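PDB 4O5J: uncharacterized protein from Helicobacter pylori, which probably acts as an outer-membrane adhesin that binds sialic acid-bearing glycans, its extracellular domain helping the bacterium attach to host cells. Local coordinates for residues 129-132 with 133-136; 158-161 with 162-165; 233-236 with 237-241; 248-251 with 252-256. One frame throughout, in Å; residues are numbered along the deposited sequence.

Contact 1: residues 129-132 with 133-136; sequences FKTI and IENC
Lys130 and Glu134, one helical turn apart, send their side chains obliquely across each other, so that the carboxylate meets the lysine's methylenes and not its ammonium group. Glu134 OE2 lies 3.8 Å from Lys130 CD, whereas Lys130 NZ is 4.8 Å from Glu134 OE2, too far for a direct ion pair, though opposite charges so near probably attract. The lysine's first torsion explains the approach: at chi1 72° its CG sits between the backbone N and the carbonyl carbon, and the chain then runs out extended. Such long polar chains suit this exposed side of a short helix. Thr131, by contrast, crosses Glu134 at about a right angle, with OG1 4.0 Å from Glu134 OE1, and is buried, its OG1 making a weak hydrogen bond to Asn218.

The backbone repeats the i to i+4 pattern: Glu134 N reaches Lys130 O at 3.0 Å, and Asn135 N reaches Thr131 O at 2.9 Å. The turn then frays, since the bond from Cys136 N to Ile132 O is weak. Here Ile132 CG2 packs 4.2 Å from Cys136 CB; Ile132 is buried, which suits its branched apolar chain.

Helix 130-135 rests on strand 214-215 through Met215, touched by Thr131, Ile132, Asn135 and Cys136. Asn135 ND2 bonds to Asn218, Cys136 is disulfide-linked to Cys142, and Phe129 meets Phe109 of strand 109-110 edge-to-face.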
# COMPACT_ATOMS: atom_id res chain seq x y z
N PHE A 129 12.83 -35.96 5.07
CA PHE A 129 12.62 -35.82 6.49
C PHE A 129 13.92 -35.47 7.24
O PHE A 129 13.87 -34.74 8.24
CB PHE A 129 12.11 -37.12 7.05
CG PHE A 129 11.83 -37.06 8.50
CD1 PHE A 129 10.87 -36.18 9.01
CD2 PHE A 129 12.48 -37.92 9.37
CE1 PHE A 129 10.59 -36.13 10.38
CE2 PHE A 129 12.17 -37.88 10.73
CZ PHE A 129 11.23 -36.98 11.23
N LYS A 130 15.08 -35.96 6.77
CA LYS A 130 16.38 -35.68 7.44
C LYS A 130 16.62 -34.18 7.56
O LYS A 130 17.41 -33.72 8.38
CB LYS A 130 17.50 -36.30 6.65
CG LYS A 130 17.81 -35.62 5.36
CD LYS A 130 18.89 -36.42 4.59
CE LYS A 130 19.10 -35.75 3.22
NZ LYS A 130 20.10 -36.44 2.37
N THR A 131 15.92 -33.42 6.75
CA THR A 131 15.96 -31.97 6.77
C THR A 131 15.52 -31.42 8.15
O THR A 131 16.04 -30.40 8.62
CB THR A 131 15.09 -31.49 5.60
OG1 THR A 131 15.89 -30.82 4.68
CG2 THR A 131 13.90 -30.71 5.97
N ILE A 132 14.57 -32.08 8.80
CA ILE A 132 14.11 -31.70 10.12
C ILE A 132 15.26 -31.87 11.15
O ILE A 132 15.50 -31.01 12.00
CB ILE A 132 12.92 -32.58 10.60
CG1 ILE A 132 11.67 -32.31 9.78
CG2 ILE A 132 12.59 -32.34 12.10
CD1 ILE A 132 11.21 -30.88 9.80
N ILE A 133 15.92 -33.01 11.12
CA ILE A 133 17.05 -33.27 11.98
C ILE A 133 18.17 -32.20 11.74
O ILE A 133 18.69 -31.61 12.69
CB ILE A 133 17.59 -34.68 11.75
CG1 ILE A 133 16.63 -35.66 12.46
CG2 ILE A 133 19.01 -34.85 12.32
CD1 ILE A 133 16.89 -37.09 12.11
N GLU A 134 18.51 -31.94 10.47
CA GLU A 134 19.60 -31.06 10.12
C GLU A 134 19.30 -29.62 10.47
O GLU A 134 20.16 -28.94 11.04
CB GLU A 134 19.89 -31.17 8.64
CG GLU A 134 20.35 -32.54 8.22
CD GLU A 134 20.27 -32.76 6.71
OE1 GLU A 134 19.48 -32.02 6.03
OE2 GLU A 134 20.98 -33.66 6.17
N ASN A 135 18.10 -29.14 10.18
CA ASN A 135 17.82 -27.71 10.21
C ASN A 135 16.78 -27.26 11.19
O ASN A 135 16.38 -26.08 11.17
CB ASN A 135 17.43 -27.23 8.82
CG ASN A 135 18.53 -27.46 7.81
OD1 ASN A 135 19.69 -27.55 8.21
ND2 ASN A 135 18.22 -27.53 6.53
N CYS A 136 16.29 -28.15 12.04
CA CYS A 136 15.22 -27.77 12.98
C CYS A 136 15.51 -28.10 14.43
O CYS A 136 14.61 -28.45 15.15
CB CYS A 136 13.86 -28.41 12.52
SG CYS A 136 12.40 -27.79 13.45
O HOH W 1 14.84 -31.47 15.22

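Contact 2: residues 158-161 with 162-165; sequences DLQA and AQTN
The Gln160 carboxamide meets Thr164 through its oxygen: OE1 of Gln160 stands 3.7 Å from both CB and OG1 of Thr164, the two side chains lying alongside each other and pointing the same way. A bend at chi2 (67°) folds the glutamine chain over toward the threonine, while its NE2 has a weak hydrogen bond to a bound glycerol. The second flat group, the Gln163 amide, is buried and satisfied by other parts of the fold: OE1 bonds to Tyr337, and NE2 bonds to both Thr92 and Gln88. With both its oxygen and its nitrogen engaged, that amide has its rotation fixed, and the extended chain of Gln163 (chi2 179°) carries it that far from the backbone.

Residues 158-163 are the C-terminal end of helix 146-163, which packs against helices 82-101 and 193-209 in the helical adhesion domain, chiefly through Leu159, wedged between Leu95 of the first and Ala200 of the second. Leu159 is the large apolar side chain here, and its buried place between two helices suits it. Ala162 is buried too, its small methyl fitting close to the backbone, with CB 3.5 Å from Leu159 O.

Regular bonding persists to the end: Ala162 N bonds to Asp158 O at 2.9 Å, and Gln163 N to Leu159 O at 3.1 Å. Gln160 O accepts twice, from Thr164 N at 3.0 Å and weakly from Gln163 N at 3.2 Å. Thr164 then leaves helical geometry, its backbone N still held by that last bond.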
# COMPACT_ATOMS: atom_id res chain seq x y z
N ASP A 158 -5.05 -20.62 -6.40
CA ASP A 158 -6.14 -19.70 -6.73
C ASP A 158 -5.60 -18.27 -6.91
O ASP A 158 -5.99 -17.53 -7.83
CB ASP A 158 -7.24 -19.72 -5.66
CG ASP A 158 -8.01 -21.03 -5.64
OD1 ASP A 158 -8.72 -21.32 -4.64
OD2 ASP A 158 -7.88 -21.80 -6.63
N LEU A 159 -4.71 -17.86 -6.01
CA LEU A 159 -4.14 -16.51 -6.07
C LEU A 159 -3.31 -16.38 -7.35
O LEU A 159 -3.41 -15.36 -8.06
CB LEU A 159 -3.28 -16.22 -4.83
CG LEU A 159 -2.68 -14.83 -4.74
CD1 LEU A 159 -3.77 -13.76 -4.86
CD2 LEU A 159 -1.90 -14.73 -3.43
N GLN A 160 -2.48 -17.37 -7.65
CA GLN A 160 -1.74 -17.34 -8.91
C GLN A 160 -2.67 -17.19 -10.14
O GLN A 160 -2.40 -16.39 -11.05
CB GLN A 160 -0.89 -18.61 -9.02
CG GLN A 160 -0.20 -18.81 -10.38
CD GLN A 160 0.84 -17.77 -10.62
OE1 GLN A 160 0.64 -16.83 -11.39
NE2 GLN A 160 1.90 -17.89 -9.92
N ALA A 161 -3.76 -17.98 -10.19
CA ALA A 161 -4.70 -17.85 -11.31
C ALA A 161 -5.35 -16.45 -11.36
O ALA A 161 -5.61 -15.91 -12.45
CB ALA A 161 -5.79 -18.95 -11.28
N ALA A 162 -5.65 -15.88 -10.18
CA ALA A 162 -6.27 -14.55 -10.14
C ALA A 162 -5.35 -13.52 -10.78
O ALA A 162 -5.80 -12.61 -11.47
CB ALA A 162 -6.59 -14.16 -8.70
N GLN A 163 -4.05 -13.67 -10.55
CA GLN A 163 -3.10 -12.67 -11.04
C GLN A 163 -2.80 -12.81 -12.53
O GLN A 163 -2.74 -11.82 -13.27
CB GLN A 163 -1.77 -12.75 -10.24
CG GLN A 163 -0.73 -11.81 -10.83
CD GLN A 163 0.56 -11.86 -10.05
OE1 GLN A 163 1.12 -12.94 -9.81
NE2 GLN A 163 1.04 -10.69 -9.63
N THR A 164 -2.60 -14.04 -12.98
CA THR A 164 -2.07 -14.28 -14.31
C THR A 164 -2.93 -15.31 -15.03
O THR A 164 -3.24 -16.38 -14.48
CB THR A 164 -0.62 -14.81 -14.21
OG1 THR A 164 0.18 -13.82 -13.56
CG2 THR A 164 -0.01 -15.10 -15.58
N ASN A 165 -3.36 -14.97 -16.24
CA ASN A 165 -4.08 -15.91 -17.07
C ASN A 165 -3.12 -16.96 -17.62
O ASN A 165 -2.26 -16.66 -18.43
CB ASN A 165 -4.75 -15.17 -18.19
CG ASN A 165 -5.56 -16.07 -19.07
OD1 ASN A 165 -5.02 -16.90 -19.82
ND2 ASN A 165 -6.88 -15.93 -19.00

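Contact 3: residues 233-236 with 237-241; sequences STNY and PTQYA. With EDO (1,2-ethanediol), chain B.
Tyr240 folds back on Ser233 and Asn235 where strand 234-235 gives way to a 3-10 turn, residues 237-239, that leads into helix 241-268 with Tyr240 at the N-cap position.

Among the hydrogen bonds, the side-chain link across the turn joins Ser233 OG to Tyr240 OH at 2.7 Å; either hydroxyl could be the donor. The serine oxygen approaches the phenol at its edge, near the ring plane. The turn itself is held by Gln239 N, which bonds to Tyr236 O at 2.8 Å from above the carbonyl plane. Proline suits position 237, since its restricted phi suits a 3-10 turn and its nitrogen needs no acceptor. Asn235 works at both ends of its amide: OD1 accepts Tyr236 N on an in-plane lone pair, and ND2 donates to O1 of a bound ethanediol at 3.2 Å.

Van der Waals contacts fill in the rest. Asn235 CB lies 3.7 Å from Tyr240 CE2, and Tyr236 CB packs 3.6 Å from Pro237 CD. The Tyr240 ring also meets Trp216, which follows strand 214-215, with planes at about 45°, while Pro237 touches Ile207 and Phe243.

The amide planes of Asn235 and Gln239 are 42° apart, the side chains passing askew. A bend at chi2 turns the glutamine's amide aside, whereas chi1 of -63° sets Gln239 CG beside the backbone N, 3.2 Å from Asn235 OD1.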
# COMPACT_ATOMS: atom_id res chain seq x y z
N SER A 233 18.61 -19.24 9.33
CA SER A 233 17.94 -19.48 10.58
C SER A 233 16.59 -20.25 10.36
O SER A 233 16.09 -20.40 9.24
CB SER A 233 17.64 -18.18 11.27
OG SER A 233 16.78 -17.36 10.49
N THR A 234 16.01 -20.73 11.44
CA THR A 234 14.76 -21.47 11.44
C THR A 234 13.83 -20.88 12.45
O THR A 234 14.17 -20.77 13.61
CB THR A 234 14.96 -22.95 11.82
OG1 THR A 234 15.72 -23.61 10.77
CG2 THR A 234 13.58 -23.67 11.99
N ASN A 235 12.63 -20.50 12.04
CA ASN A 235 11.68 -19.91 12.99
C ASN A 235 10.31 -19.76 12.36
O ASN A 235 10.19 -19.88 11.13
CB ASN A 235 12.19 -18.55 13.48
CG ASN A 235 11.79 -18.28 14.93
OD1 ASN A 235 10.73 -18.72 15.41
ND2 ASN A 235 12.64 -17.56 15.65
N TYR A 236 9.28 -19.50 13.17
CA TYR A 236 7.93 -19.32 12.60
C TYR A 236 7.93 -18.08 11.71
O TYR A 236 8.62 -17.11 11.98
CB TYR A 236 6.88 -19.16 13.70
CG TYR A 236 6.91 -20.30 14.63
CD1 TYR A 236 6.40 -21.54 14.25
CD2 TYR A 236 7.50 -20.20 15.91
CE1 TYR A 236 6.42 -22.66 15.14
CE2 TYR A 236 7.56 -21.32 16.77
CZ TYR A 236 6.99 -22.53 16.35
OH TYR A 236 7.07 -23.62 17.15
N PRO A 237 7.15 -18.11 10.64
CA PRO A 237 7.10 -16.96 9.72
C PRO A 237 6.85 -15.63 10.42
O PRO A 237 7.34 -14.60 9.96
CB PRO A 237 5.93 -17.32 8.78
CG PRO A 237 5.98 -18.81 8.76
CD PRO A 237 6.37 -19.27 10.16
N THR A 238 6.06 -15.64 11.50
CA THR A 238 5.70 -14.42 12.21
C THR A 238 6.94 -13.82 12.93
O THR A 238 6.85 -12.76 13.51
CB THR A 238 4.62 -14.66 13.26
OG1 THR A 238 4.94 -15.85 13.93
CG2 THR A 238 3.23 -14.88 12.54
N GLN A 239 8.08 -14.49 12.85
CA GLN A 239 9.34 -13.93 13.40
C GLN A 239 10.13 -13.23 12.32
O GLN A 239 11.17 -12.70 12.61
CB GLN A 239 10.21 -15.01 14.02
CG GLN A 239 9.60 -15.73 15.22
CD GLN A 239 8.98 -14.76 16.17
OE1 GLN A 239 9.67 -14.15 16.96
NE2 GLN A 239 7.66 -14.60 16.08
N TYR A 240 9.68 -13.24 11.05
CA TYR A 240 10.43 -12.57 9.97
C TYR A 240 9.71 -11.36 9.44
O TYR A 240 8.48 -11.44 9.13
CB TYR A 240 10.73 -13.54 8.87
CG TYR A 240 11.64 -14.67 9.30
CD1 TYR A 240 13.05 -14.55 9.23
CD2 TYR A 240 11.12 -15.86 9.79
CE1 TYR A 240 13.86 -15.58 9.63
CE2 TYR A 240 11.94 -16.88 10.21
CZ TYR A 240 13.30 -16.75 10.12
OH TYR A 240 14.10 -17.79 10.55
N ALA A 241 10.42 -10.24 9.33
CA ALA A 241 9.82 -8.98 8.92
C ALA A 241 9.25 -9.07 7.49
O ALA A 241 8.27 -8.40 7.16
CB ALA A 241 10.85 -7.80 9.04
C1 EDO B . 14.23 -14.53 13.86
O1 EDO B . 14.70 -15.89 13.93
C2 EDO B . 15.29 -13.62 13.22
O2 EDO B . 14.67 -12.63 12.37

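Contact 4: residues 248-251 with 252-256; sequences AMIP and ILQQA
Ile252 lays its CG1 branch along the carbonyl of Ala248, one turn earlier, with CG1 3.5 Å from Ala248 O and CD1 3.6 Å from the same oxygen. Its chi1 of -69° places CG1 beside the backbone N, and the branch runs back toward the preceding turn. Leu253 CB similarly sits 3.3 Å from Met249 O. On another side of the helix Ile250 and Gln254 lie askew to each other, Gln254 CG coming to 3.4 Å from Ile250 O.

Positioning these side chains is the backbone ladder of an alpha-helix. Leu253 N bonds to Met249 O at 2.8 Å and Gln254 N to Ile250 O, also 2.8 Å, the latter nearly straight at 167°. Gln255 N reaches Pro251 O at 2.9 Å. Pro251 makes this a proline-kinked segment: its nitrogen carries no hydrogen and gives no bond to the turn before, although its carbonyl still accepts. The proline itself is exposed.

The outer shell belongs to the helical bundle around helix 241-268. Met249, Ile252 and Leu253 pack against Phe308, Leu307 and Ile304 of helix 281-309, apolar side chains suited to a helix-helix interface. Met249, Ile250 and Leu253 meet Val90 of helix 82-101, with Leu253 also on Ala86, while Ile250 touches Gln201 and Met204 of helix 193-209 and Pro251 lies on Gln201 as well.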
# COMPACT_ATOMS: atom_id res chain seq x y z
N ALA A 248 0.89 -7.30 6.56
CA ALA A 248 0.23 -6.06 7.00
C ALA A 248 -0.26 -5.23 5.81
O ALA A 248 -1.19 -4.43 5.93
CB ALA A 248 1.18 -5.23 7.89
N MET A 249 0.37 -5.39 4.64
CA MET A 249 0.01 -4.59 3.46
C MET A 249 -1.42 -4.93 2.99
O MET A 249 -2.13 -4.05 2.44
CB MET A 249 0.93 -4.90 2.32
CG MET A 249 2.36 -4.49 2.57
SD MET A 249 3.38 -5.15 1.23
CE MET A 249 5.08 -4.76 1.80
N ILE A 250 -1.86 -6.16 3.22
CA ILE A 250 -3.16 -6.59 2.59
C ILE A 250 -4.38 -5.80 3.10
O ILE A 250 -5.08 -5.14 2.31
CB ILE A 250 -3.34 -8.10 2.68
CG1 ILE A 250 -2.16 -8.77 1.97
CG2 ILE A 250 -4.70 -8.56 2.06
CD1 ILE A 250 -1.87 -10.16 2.44
N PRO A 251 -4.62 -5.79 4.43
CA PRO A 251 -5.76 -5.02 4.93
C PRO A 251 -5.63 -3.55 4.60
O PRO A 251 -6.64 -2.90 4.32
CB PRO A 251 -5.70 -5.20 6.45
CG PRO A 251 -4.87 -6.41 6.66
CD PRO A 251 -3.89 -6.45 5.52
N ILE A 252 -4.41 -3.02 4.60
CA ILE A 252 -4.20 -1.61 4.24
C ILE A 252 -4.64 -1.38 2.80
O ILE A 252 -5.35 -0.41 2.49
CB ILE A 252 -2.73 -1.17 4.40
CG1 ILE A 252 -2.36 -1.13 5.87
CG2 ILE A 252 -2.50 0.19 3.78
CD1 ILE A 252 -0.83 -0.88 6.12
N LEU A 253 -4.22 -2.27 1.91
CA LEU A 253 -4.57 -2.16 0.51
C LEU A 253 -6.13 -2.36 0.32
O LEU A 253 -6.76 -1.61 -0.42
CB LEU A 253 -3.79 -3.17 -0.27
CG LEU A 253 -3.57 -2.88 -1.72
CD1 LEU A 253 -3.29 -1.44 -1.99
CD2 LEU A 253 -2.39 -3.70 -2.12
N GLN A 254 -6.73 -3.31 1.05
CA GLN A 254 -8.19 -3.49 1.00
C GLN A 254 -8.88 -2.22 1.39
O GLN A 254 -9.86 -1.80 0.74
CB GLN A 254 -8.70 -4.62 1.89
CG GLN A 254 -8.23 -5.98 1.42
CD GLN A 254 -8.44 -7.10 2.45
OE1 GLN A 254 -8.03 -6.96 3.63
NE2 GLN A 254 -9.07 -8.23 2.03
N GLN A 255 -8.32 -1.56 2.40
CA GLN A 255 -8.88 -0.31 2.86
C GLN A 255 -8.75 0.75 1.76
O GLN A 255 -9.70 1.48 1.44
CB GLN A 255 -8.19 0.08 4.15
CG GLN A 255 -8.87 1.18 4.86
CD GLN A 255 -10.27 0.82 5.14
OE1 GLN A 255 -10.51 -0.35 5.46
NE2 GLN A 255 -11.24 1.79 5.02
N ALA A 256 -7.59 0.79 1.12
CA ALA A 256 -7.33 1.74 0.03
C ALA A 256 -8.30 1.50 -1.16
O ALA A 256 -8.78 2.45 -1.78
CB ALA A 256 -5.89 1.60 -0.43

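Overall arrangement
Following the chain from the N terminus, each contact is local and closes only a helical turn or the bend between a strand and a helix; all four come in series, and none nests within or crosses another. Contact 1 lies on the short helix 130-135, its centre about 37 Å from the centre of the chain. Contact 2 ends helix 146-163, its centre about 33 Å from that of contact 1. Contact 3 joins strand 234-235 to helix 241-268 and touches contact 1 through Asn135 O and Thr234 OG1. Contact 4 follows in helix 241-268, near the chain's centre; it and contact 2 both pack against helices 82-101 and 193-209.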